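Local coordinates for protein aldo-keto Reductase, OXIDOREDUCTASE (Salmonella typhimurium, PDB 5T79) that binds NADPH and, as an aldo-keto reductase, probably reduces aldehydes, among them 3-hydroxybutanal to 1,3-butanediol, at residues Asp6-Arg9 with Tyr10-Met13; Ala152-His155 with Leu156-Gly160; Leu282-Val285 with Leu286-Asp289. One frame throughout, in Å; residues are numbered along the deposited sequence.

Contact 1: Asp6-Arg9 with Tyr10-Met13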
ATOM      1  N   ASP A   6       0.748  -2.151  22.505  1.00 19.48           N
ATOM      2  CA  ASP A   6       2.034  -1.866  23.130  1.00 21.73           C
ATOM      3  C   ASP A   6       2.125  -0.363  23.391  1.00 26.18           C
ATOM      4  O   ASP A   6       1.884   0.431  22.483  1.00 25.16           O
ATOM      5  CB  ASP A   6       3.157  -2.351  22.200  1.00 23.24           C
ATOM      6  CG  ASP A   6       4.503  -2.548  22.846  1.00 36.75           C
ATOM      7  OD1 ASP A   6       5.037  -1.572  23.422  1.00 37.14           O
ATOM      8  OD2 ASP A   6       5.066  -3.650  22.703  1.00 44.50           O
ATOM      9  N   GLU A   7       2.439   0.026  24.630  1.00 25.55           N
ATOM     10  CA  GLU A   7       2.501   1.436  25.034  1.00 27.21           C
ATOM     11  C   GLU A   7       3.661   2.208  24.337  1.00 32.78           C
ATOM     12  O   GLU A   7       3.594   3.436  24.230  1.00 34.29           O
ATOM     13  CB  GLU A   7       2.593   1.562  26.572  1.00 30.55           C
ATOM     14  CG  GLU A   7       3.781   0.851  27.207  1.00 43.50           C
ATOM     15  CD  GLU A   7       3.939   0.966  28.714  1.00 71.73           C
ATOM     16  OE1 GLU A   7       3.424   1.941  29.310  1.00 70.40           O
ATOM     17  OE2 GLU A   7       4.623   0.091  29.294  1.00 65.39           O
ATOM     18  N   ASN A   8       4.687   1.495  23.836  1.00 27.25           N
ATOM     19  CA  ASN A   8       5.836   2.126  23.172  1.00 28.46           C
ATOM     20  C   ASN A   8       5.736   2.065  21.642  1.00 28.34           C
ATOM     21  O   ASN A   8       6.730   2.339  20.955  1.00 27.83           O
ATOM     22  CB  ASN A   8       7.142   1.464  23.636  1.00 32.90           C
ATOM     23  CG  ASN A   8       7.299   1.406  25.133  1.00 66.75           C
ATOM     24  OD1 ASN A   8       7.123   2.401  25.847  1.00 65.40           O
ATOM     25  ND2 ASN A   8       7.611   0.225  25.643  1.00 62.53           N
ATOM     26  N   ARG A   9       4.531   1.794  21.103  1.00 19.82           N
ATOM     27  CA  ARG A   9       4.339   1.642  19.655  1.00 18.74           C
ATOM     28  C   ARG A   9       4.733   2.887  18.855  1.00 21.42           C
ATOM     29  O   ARG A   9       5.176   2.744  17.720  1.00 21.40           O
ATOM     30  CB  ARG A   9       2.890   1.229  19.297  1.00 16.74           C
ATOM     31  CG  ARG A   9       1.782   2.259  19.611  1.00 20.52           C
ATOM     32  CD  ARG A   9       0.423   1.566  19.590  1.00 21.26           C
ATOM     33  NE  ARG A   9      -0.696   2.433  19.977  1.00 18.40           N
ATOM     34  CZ  ARG A   9      -1.034   2.725  21.230  1.00 30.70           C
ATOM     35  NH1 ARG A   9      -0.317   2.260  22.247  1.00 22.05           N
ATOM     36  NH2 ARG A   9      -2.085   3.495  21.476  1.00 20.04           N
ATOM     37  N   TYR A  10       4.593   4.096  19.431  1.00 17.96           N
ATOM     38  CA  TYR A  10       4.929   5.301  18.665  1.00 17.31           C
ATOM     39  C   TYR A  10       6.375   5.747  18.868  1.00 26.34           C
ATOM     40  O   TYR A  10       6.796   6.720  18.245  1.00 27.37           O
ATOM     41  CB  TYR A  10       3.957   6.440  19.029  1.00 17.33           C
ATOM     42  CG  TYR A  10       2.528   6.097  18.668  1.00 17.89           C
ATOM     43  CD1 TYR A  10       2.176   5.798  17.356  1.00 17.94           C
ATOM     44  CD2 TYR A  10       1.538   6.019  19.647  1.00 18.95           C
ATOM     45  CE1 TYR A  10       0.882   5.435  17.021  1.00 17.54           C
ATOM     46  CE2 TYR A  10       0.226   5.665  19.319  1.00 18.99           C
ATOM     47  CZ  TYR A  10      -0.090   5.364  18.002  1.00 19.33           C
ATOM     48  OH  TYR A  10      -1.360   5.029  17.617  1.00 15.11           O
ATOM     49  N   HIS A  11       7.146   5.032  19.691  1.00 26.20           N
ATOM     50  CA  HIS A  11       8.510   5.460  20.008  1.00 28.90           C
ATOM     51  C   HIS A  11       9.523   5.173  18.895  1.00 38.02           C
ATOM     52  O   HIS A  11      10.386   6.018  18.651  1.00 41.30           O
ATOM     53  CB  HIS A  11       8.986   4.852  21.340  1.00 30.65           C
ATOM     54  CG  HIS A  11       8.174   5.273  22.539  0.48 34.38           C
ATOM     55  ND1 HIS A  11       8.391   4.712  23.788  0.48 37.11           N
ATOM     56  CD2 HIS A  11       7.158   6.167  22.638  0.48 35.81           C
ATOM     57  CE1 HIS A  11       7.515   5.287  24.598  0.48 36.57           C
ATOM     58  NE2 HIS A  11       6.744   6.157  23.949  0.48 36.20           N
ATOM     59  N   THR A  12       9.454   4.013  18.248  1.00 35.06           N
ATOM     60  CA  THR A  12      10.445   3.644  17.229  1.00 36.20           C
ATOM     61  C   THR A  12       9.987   4.017  15.804  1.00 36.58           C
ATOM     62  O   THR A  12      10.786   4.614  15.065  1.00 37.23           O
ATOM     63  CB  THR A  12      10.785   2.142  17.319  1.00 50.99           C
ATOM     64  OG1 THR A  12      11.256   1.856  18.638  1.00 57.73           O
ATOM     65  CG2 THR A  12      11.856   1.704  16.301  1.00 51.54           C
ATOM     66  N   MET A  13       8.736   3.652  15.413  1.00 27.02           N
ATOM     67  CA  MET A  13       8.241   3.913  14.057  1.00 21.20           C
ATOM     68  C   MET A  13       8.476   5.373  13.642  1.00 22.64           C
ATOM     69  O   MET A  13       8.343   6.283  14.458  1.00 21.85           O
ATOM     70  CB  MET A  13       6.762   3.549  13.934  1.00 20.78           C
ATOM     71  CG  MET A  13       6.172   3.639  12.487  1.00 20.02           C
ATOM     72  SD  MET A  13       7.090   2.831  11.131  1.00 21.12           S
ATOM     73  CE  MET A  13       7.029   1.088  11.697  1.00 18.71           C
TER
HETATM   74  O   HOH W   1       4.191   5.115  22.168  1.00 31.09           O
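Arg9 and Tyr10, although adjacent, lay their side chains side by side and pointing the same way. Arg9 CG stands over the centre of the Tyr10 ring, 3.7 Å from the centroid and 11° off the ring normal, a CH-pi contact. Farther out, Arg9 NE comes within 3.4 Å of Tyr10 CE2, with the guanidinium turned 49° to the ring, so this is no flat stack. With chi1 at 65°, Arg9 CG sits between its own backbone N and carbonyl carbon, and the extended chain beyond it runs along the phenol. A second CH-pi contact has Asn8 CA 3.8 Å from the centroid of the His11 imidazole, over its face but toward the rim.

The backbone makes a type I beta turn from Asp6 to Arg9 that leads into the short, weakly bonded helix 9-12, and the chain runs on to strand 15-17 of the aldo-keto reductase fold. An Asx turn overlaps the start of the beta turn: Asn8 N donates to the anti lone pair of Asp6 OD1 at 3.1 Å.

Among the other hydrogen bonds, Asp6 O is gripped from opposite faces of its carbonyl plane, by Arg9 N and by Arg9 NH1, the latter at 2.9 Å; the oxygen lies in the guanidinium plane, which steadies that group's rotation. His11 N donates to Asn8 O at 3.0 Å. Water 1 donates to Glu7 O and accepts from Tyr10 N, bridging the two segments.

Charge enters through Glu91, whose OE1 forms a salt bridge with Arg9 NH2 and a hydrogen bond with Tyr10 OH. Phe53 of helix 42-54 touches both side chains.

Contact 2: Ala152-His155 with Leu156-Gly160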
ATOM      1  N   ALA A 152     -17.179  11.276  -8.441  1.00 14.65           N
ATOM      2  CA  ALA A 152     -17.664  10.236  -7.504  1.00 13.80           C
ATOM      3  C   ALA A 152     -16.786  10.237  -6.237  1.00 15.12           C
ATOM      4  O   ALA A 152     -17.320  10.164  -5.135  1.00 14.63           O
ATOM      5  CB  ALA A 152     -17.662   8.859  -8.154  1.00 14.36           C
ATOM      6  N   LEU A 153     -15.449  10.399  -6.388  1.00 13.64           N
ATOM      7  CA  LEU A 153     -14.534  10.498  -5.231  1.00 11.90           C
ATOM      8  C   LEU A 153     -14.852  11.756  -4.403  1.00 15.77           C
ATOM      9  O   LEU A 153     -14.974  11.671  -3.180  1.00 13.14           O
ATOM     10  CB  LEU A 153     -13.054  10.523  -5.690  1.00 10.92           C
ATOM     11  CG  LEU A 153     -12.543   9.235  -6.382  1.00 12.53           C
ATOM     12  CD1 LEU A 153     -11.072   9.401  -6.765  1.00 11.94           C
ATOM     13  CD2 LEU A 153     -12.696   7.982  -5.447  1.00 12.11           C
ATOM     14  N   ASP A 154     -14.965  12.920  -5.066  1.00 14.42           N
ATOM     15  CA  ASP A 154     -15.322  14.200  -4.431  1.00 14.90           C
ATOM     16  C   ASP A 154     -16.673  14.056  -3.674  1.00 17.39           C
ATOM     17  O   ASP A 154     -16.791  14.471  -2.525  1.00 16.30           O
ATOM     18  CB  ASP A 154     -15.437  15.288  -5.528  1.00 17.17           C
ATOM     19  CG  ASP A 154     -15.939  16.620  -5.008  1.00 22.64           C
ATOM     20  OD1 ASP A 154     -15.200  17.276  -4.252  1.00 20.20           O
ATOM     21  OD2 ASP A 154     -17.070  17.014  -5.375  1.00 22.97           O
ATOM     22  N   HIS A 155     -17.677  13.427  -4.318  1.00 13.42           N
ATOM     23  CA  HIS A 155     -18.987  13.211  -3.680  1.00 13.14           C
ATOM     24  C   HIS A 155     -18.879  12.387  -2.383  1.00 15.98           C
ATOM     25  O   HIS A 155     -19.506  12.743  -1.384  1.00 15.26           O
ATOM     26  CB  HIS A 155     -19.935  12.491  -4.664  1.00 13.62           C
ATOM     27  CG  HIS A 155     -21.258  12.132  -4.074  1.00 15.98           C
ATOM     28  ND1 HIS A 155     -22.237  13.081  -3.873  1.00 18.15           N
ATOM     29  CD2 HIS A 155     -21.720  10.925  -3.672  1.00 17.52           C
ATOM     30  CE1 HIS A 155     -23.267  12.424  -3.362  1.00 18.65           C
ATOM     31  NE2 HIS A 155     -23.001  11.120  -3.236  1.00 18.47           N
ATOM     32  N   LEU A 156     -18.094  11.296  -2.404  1.00 11.84           N
ATOM     33  CA  LEU A 156     -17.963  10.371  -1.264  1.00 11.07           C
ATOM     34  C   LEU A 156     -17.232  11.055  -0.101  1.00 15.00           C
ATOM     35  O   LEU A 156     -17.573  10.819   1.065  1.00 14.05           O
ATOM     36  CB  LEU A 156     -17.255   9.077  -1.708  1.00 10.26           C
ATOM     37  CG  LEU A 156     -18.127   8.194  -2.677  1.00 14.49           C
ATOM     38  CD1 LEU A 156     -17.267   7.127  -3.385  1.00 14.19           C
ATOM     39  CD2 LEU A 156     -19.348   7.533  -1.933  1.00 12.89           C
ATOM     40  N   VAL A 157     -16.340  12.016  -0.418  1.00 10.92           N
ATOM     41  CA  VAL A 157     -15.694  12.786   0.668  1.00 10.94           C
ATOM     42  C   VAL A 157     -16.699  13.805   1.232  1.00 15.83           C
ATOM     43  O   VAL A 157     -16.865  13.894   2.457  1.00 15.73           O
ATOM     44  CB  VAL A 157     -14.390  13.460   0.156  1.00 13.92           C
ATOM     45  CG1 VAL A 157     -13.880  14.535   1.130  1.00 14.08           C
ATOM     46  CG2 VAL A 157     -13.316  12.403  -0.029  1.00 12.59           C
ATOM     47  N   ARG A 158     -17.372  14.578   0.343  1.00 13.28           N
ATOM     48  CA  ARG A 158     -18.331  15.599   0.815  1.00 15.09           C
ATOM     49  C   ARG A 158     -19.470  14.984   1.635  1.00 20.25           C
ATOM     50  O   ARG A 158     -19.937  15.611   2.580  1.00 21.13           O
ATOM     51  CB  ARG A 158     -18.872  16.452  -0.347  1.00 17.63           C
ATOM     52  CG  ARG A 158     -17.739  17.338  -0.900  1.00 21.64           C
ATOM     53  CD  ARG A 158     -18.139  18.178  -2.087  1.00 27.92           C
ATOM     54  NE  ARG A 158     -16.959  18.857  -2.621  1.00 26.75           N
ATOM     55  CZ  ARG A 158     -16.477  20.008  -2.163  1.00 38.30           C
ATOM     56  NH1 ARG A 158     -17.089  20.648  -1.170  1.00 25.87           N
ATOM     57  NH2 ARG A 158     -15.392  20.540  -2.706  1.00 28.10           N
ATOM     58  N   HIS A 159     -19.849  13.751   1.332  0.59 18.95           N
ATOM     59  CA  HIS A 159     -20.959  13.138   2.044  0.59 20.13           C
ATOM     60  C   HIS A 159     -20.460  12.123   3.109  0.59 23.74           C
ATOM     61  O   HIS A 159     -21.215  11.258   3.559  0.59 24.78           O
ATOM     62  CB  HIS A 159     -21.970  12.586   1.035  0.59 21.88           C
ATOM     63  CG  HIS A 159     -22.587  13.732   0.291  0.59 26.32           C
ATOM     64  ND1 HIS A 159     -23.547  14.544   0.889  0.59 29.55           N
ATOM     65  CD2 HIS A 159     -22.203  14.306  -0.871  0.59 27.80           C
ATOM     66  CE1 HIS A 159     -23.769  15.524   0.031  0.59 29.43           C
ATOM     67  NE2 HIS A 159     -22.995  15.415  -1.049  0.59 28.94           N
ATOM     68  N   GLY A 160     -19.229  12.361   3.576  1.00 18.06           N
ATOM     69  CA  GLY A 160     -18.600  11.741   4.738  1.00 18.15           C
ATOM     70  C   GLY A 160     -18.349  10.248   4.776  1.00 19.38           C
ATOM     71  O   GLY A 160     -18.202   9.693   5.874  1.00 19.45           O
TER
HETATM   72  O   HOH W   2     -21.694  16.045  -3.990  1.00 23.55           O
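At the edge of the Arg158 guanidinium, near its plane, sits the carboxylate of Asp154, turned 59° to it. One residue farther along, the imidazoles of His155 and His159 meet obliquely, with centroids 4.5 Å apart and planes at 41°, neither stacked nor edge-to-face. His159 CD2 makes the nearest approach, 3.2 Å from His155 ND1, and the edge of the His159 ring also faces the backbone O of His155. Water 2 lies in plane at the edge of both rings and is hydrogen-bonded to His155 ND1 and His159 NE2. This ring pairing and the His159 end of the water bridge hold in one of two modelled His159 positions and are therefore tentative.

All this lies at the C-terminal end of helix 146-158, the helix of the beta-alpha-beta unit between strands 132-137 and 162-168 of the TIM barrel. His155 has been seen to bind zinc in this protein, but no zinc is bound to this chain here.

Asp154 and Arg158 form an i to i+4 salt bridge. Arg158 NE donates to Asp154 OD1 at 2.9 Å, meeting the oxygen on its syn side, though tilted out of the carboxylate plane. The anti CG of Asp154 (chi1 174°) sets the carboxylate beside the helix, and the extended Arg158 chain reaches back to it. Thr187 OG1 also bonds OD1, while Leu185 O accepts from Arg158 NH2, so the pair is tied to the end of helix 172-185 and the loop that follows.

Leu156 packs on Phe135 and on Leu120 of helix 113-127; Leu153 reaches Phe135 and Val165 of the flanking strands. The helix ends in a Schellman motif, with Lys161 N directed to Leu156 O and, at the positive-phi residue Gly160, a hydrogen bond of 3.0 Å from Gly160 N to Val157 O.

Contact 3: Leu282-Val285 with Leu286-Asp289. With SO4 (sulfate ion), chain B.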
ATOM      1  N   LEU A 282      13.298  -2.783   0.906  1.00 15.70           N
ATOM      2  CA  LEU A 282      12.351  -1.786   1.447  1.00 15.05           C
ATOM      3  C   LEU A 282      13.035  -0.440   1.643  1.00 19.24           C
ATOM      4  O   LEU A 282      12.489   0.606   1.283  1.00 18.53           O
ATOM      5  CB  LEU A 282      11.750  -2.257   2.797  1.00 14.72           C
ATOM      6  CG  LEU A 282      10.983  -3.568   2.797  1.00 18.48           C
ATOM      7  CD1 LEU A 282      10.446  -3.864   4.189  1.00 16.93           C
ATOM      8  CD2 LEU A 282       9.811  -3.540   1.776  1.00 20.20           C
ATOM      9  N   ALA A 283      14.242  -0.469   2.225  1.00 16.40           N
ATOM     10  CA  ALA A 283      15.059   0.720   2.458  1.00 15.84           C
ATOM     11  C   ALA A 283      15.317   1.457   1.145  1.00 20.15           C
ATOM     12  O   ALA A 283      15.247   2.685   1.101  1.00 20.94           O
ATOM     13  CB  ALA A 283      16.387   0.291   3.069  1.00 17.28           C
ATOM     14  N   TRP A 284      15.603   0.696   0.066  1.00 17.32           N
ATOM     15  CA  TRP A 284      15.922   1.261  -1.240  1.00 17.56           C
ATOM     16  C   TRP A 284      14.758   2.096  -1.780  1.00 19.12           C
ATOM     17  O   TRP A 284      15.004   3.134  -2.370  1.00 19.12           O
ATOM     18  CB  TRP A 284      16.315   0.157  -2.233  1.00 16.98           C
ATOM     19  CG  TRP A 284      16.721   0.662  -3.592  1.00 18.57           C
ATOM     20  CD1 TRP A 284      17.980   0.995  -4.003  1.00 22.50           C
ATOM     21  CD2 TRP A 284      15.865   0.858  -4.722  1.00 18.44           C
ATOM     22  NE1 TRP A 284      17.960   1.385  -5.323  1.00 21.97           N
ATOM     23  CE2 TRP A 284      16.676   1.297  -5.793  1.00 22.76           C
ATOM     24  CE3 TRP A 284      14.487   0.673  -4.949  1.00 19.26           C
ATOM     25  CZ2 TRP A 284      16.156   1.565  -7.066  1.00 22.17           C
ATOM     26  CZ3 TRP A 284      13.970   0.961  -6.201  1.00 20.94           C
ATOM     27  CH2 TRP A 284      14.792   1.426  -7.234  1.00 22.63           C
ATOM     28  N   VAL A 285      13.511   1.674  -1.563  1.00 15.73           N
ATOM     29  CA  VAL A 285      12.344   2.417  -2.057  1.00 16.23           C
ATOM     30  C   VAL A 285      12.298   3.852  -1.457  1.00 18.92           C
ATOM     31  O   VAL A 285      11.903   4.786  -2.164  1.00 18.84           O
ATOM     32  CB  VAL A 285      11.025   1.643  -1.803  1.00 20.13           C
ATOM     33  CG1 VAL A 285       9.804   2.525  -2.050  1.00 19.66           C
ATOM     34  CG2 VAL A 285      10.960   0.373  -2.660  1.00 20.13           C
ATOM     35  N   LEU A 286      12.726   4.031  -0.195  1.00 17.07           N
ATOM     36  CA  LEU A 286      12.692   5.358   0.466  1.00 18.25           C
ATOM     37  C   LEU A 286      14.033   6.136   0.385  1.00 24.05           C
ATOM     38  O   LEU A 286      14.159   7.186   1.019  1.00 23.64           O
ATOM     39  CB  LEU A 286      12.329   5.197   1.956  1.00 18.91           C
ATOM     40  CG  LEU A 286      11.039   4.426   2.316  1.00 23.02           C
ATOM     41  CD1 LEU A 286      10.906   4.308   3.825  1.00 23.93           C
ATOM     42  CD2 LEU A 286       9.801   5.122   1.777  1.00 23.77           C
ATOM     43  N   ARG A 287      15.012   5.644  -0.384  1.00 21.42           N
ATOM     44  CA  ARG A 287      16.371   6.238  -0.429  1.00 22.12           C
ATOM     45  C   ARG A 287      16.433   7.717  -0.879  1.00 27.27           C
ATOM     46  O   ARG A 287      17.379   8.420  -0.496  1.00 27.69           O
ATOM     47  CB  ARG A 287      17.295   5.401  -1.323  1.00 18.70           C
ATOM     48  CG  ARG A 287      17.079   5.607  -2.831  1.00 19.01           C
ATOM     49  CD  ARG A 287      17.709   4.517  -3.678  1.00 22.74           C
ATOM     50  NE  ARG A 287      17.501   4.783  -5.100  1.00 21.06           N
ATOM     51  CZ  ARG A 287      16.343   4.636  -5.737  1.00 30.16           C
ATOM     52  NH1 ARG A 287      16.247   4.936  -7.025  1.00 24.17           N
ATOM     53  NH2 ARG A 287      15.275   4.176  -5.093  1.00 19.62           N
ATOM     54  N   ASN A 288      15.487   8.166  -1.732  1.00 22.08           N
ATOM     55  CA  ASN A 288      15.510   9.540  -2.261  1.00 22.52           C
ATOM     56  C   ASN A 288      14.531  10.469  -1.544  1.00 25.37           C
ATOM     57  O   ASN A 288      14.331  11.601  -1.986  1.00 25.16           O
ATOM     58  CB  ASN A 288      15.232   9.533  -3.765  1.00 23.49           C
ATOM     59  CG  ASN A 288      16.371   8.923  -4.545  1.00 31.91           C
ATOM     60  OD1 ASN A 288      17.530   9.265  -4.333  1.00 27.48           O
ATOM     61  ND2 ASN A 288      16.067   8.016  -5.469  1.00 21.73           N
ATOM     62  N   ASP A 289      13.954  10.009  -0.422  1.00 20.68           N
ATOM     63  CA  ASP A 289      12.994  10.787   0.385  1.00 20.09           C
ATOM     64  C   ASP A 289      11.872  11.376  -0.523  1.00 22.46           C
ATOM     65  O   ASP A 289      11.476  12.521  -0.351  1.00 22.14           O
ATOM     66  CB  ASP A 289      13.731  11.894   1.194  1.00 22.91           C
ATOM     67  CG  ASP A 289      12.899  12.530   2.293  1.00 34.71           C
ATOM     68  OD1 ASP A 289      11.917  11.890   2.742  1.00 34.12           O
ATOM     69  OD2 ASP A 289      13.217  13.675   2.694  1.00 38.26           O
TER
HETATM   70  S   SO4 B 401      19.373   6.455  -7.608  0.66 36.52           S
HETATM   71  O1  SO4 B 401      18.561   5.702  -8.557  0.66 39.63           O
HETATM   72  O2  SO4 B 401      19.829   5.527  -6.585  0.66 31.23           O
HETATM   73  O3  SO4 B 401      20.531   6.988  -8.327  0.66 39.20           O
HETATM   74  O4  SO4 B 401      18.563   7.553  -7.097  0.66 31.17           O
HETATM   75  O   HOH W   3      12.652   7.408  -2.409  1.00 24.49           O
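Trp284 carries CG anti to its backbone N (chi1 -177°), while Arg287 places CG between its own N and carbonyl carbon (chi1 77°); the extended arginine chain thereby runs back alongside the indole. At the C-terminal end of helix 277-285, before strand 293-296 of the TIM barrel, this makes a stacked cation-pi pair. Guanidinium and indole planes differ by 6°, and Arg287 CZ is 3.7 Å from the centroid of the six-membered ring. Arg287 CD lies over the five-membered ring in a CH-pi contact.

Trp284 O, at the guanidinium edge and in its plane, helps fix the rotation of the group by accepting two bonds on opposite faces of its own carbonyl plane, from Arg287 N at 3.2 Å and from Arg287 NH2 at 2.9 Å. NH2 also bonds Tyr196 OH, and NH1 forms a salt bridge with Glu204. On the guanidinium face opposite the indole lies the amide nitrogen of Asn288.

A sulfate ion, probably from the crystallisation liquor, sits at the guanidinium edge. Two nearly straight bonds hold it, Arg287 NE to O2 and Arg287 NH1 to O1, both 2.9 Å, and Asn288 ND2 donates to its O4 at 3.0 Å.

In the fold
Contact 3 is the most buried of the three, contact 2 is partly buried, and contact 1 lies at the surface. None touches another: contacts 1 and 3 approach to about 8 Å between nearest atoms, whereas contacts 2 and 3 lie on opposite sides of the chain's centre. Contacts 2 and 3 both concern the C-terminal ends of helices of the barrel; contact 1 lies in the N-terminal turn and helix 9-12. An arginine takes part in each, differently: CH-pi on tyrosine with a salt bridge to Glu91 at 6-13, an in-helix salt bridge at 152-160, and a flat stack on tryptophan at 282-289. The side chain of Leu282 is about 5 Å from the bound NADPH.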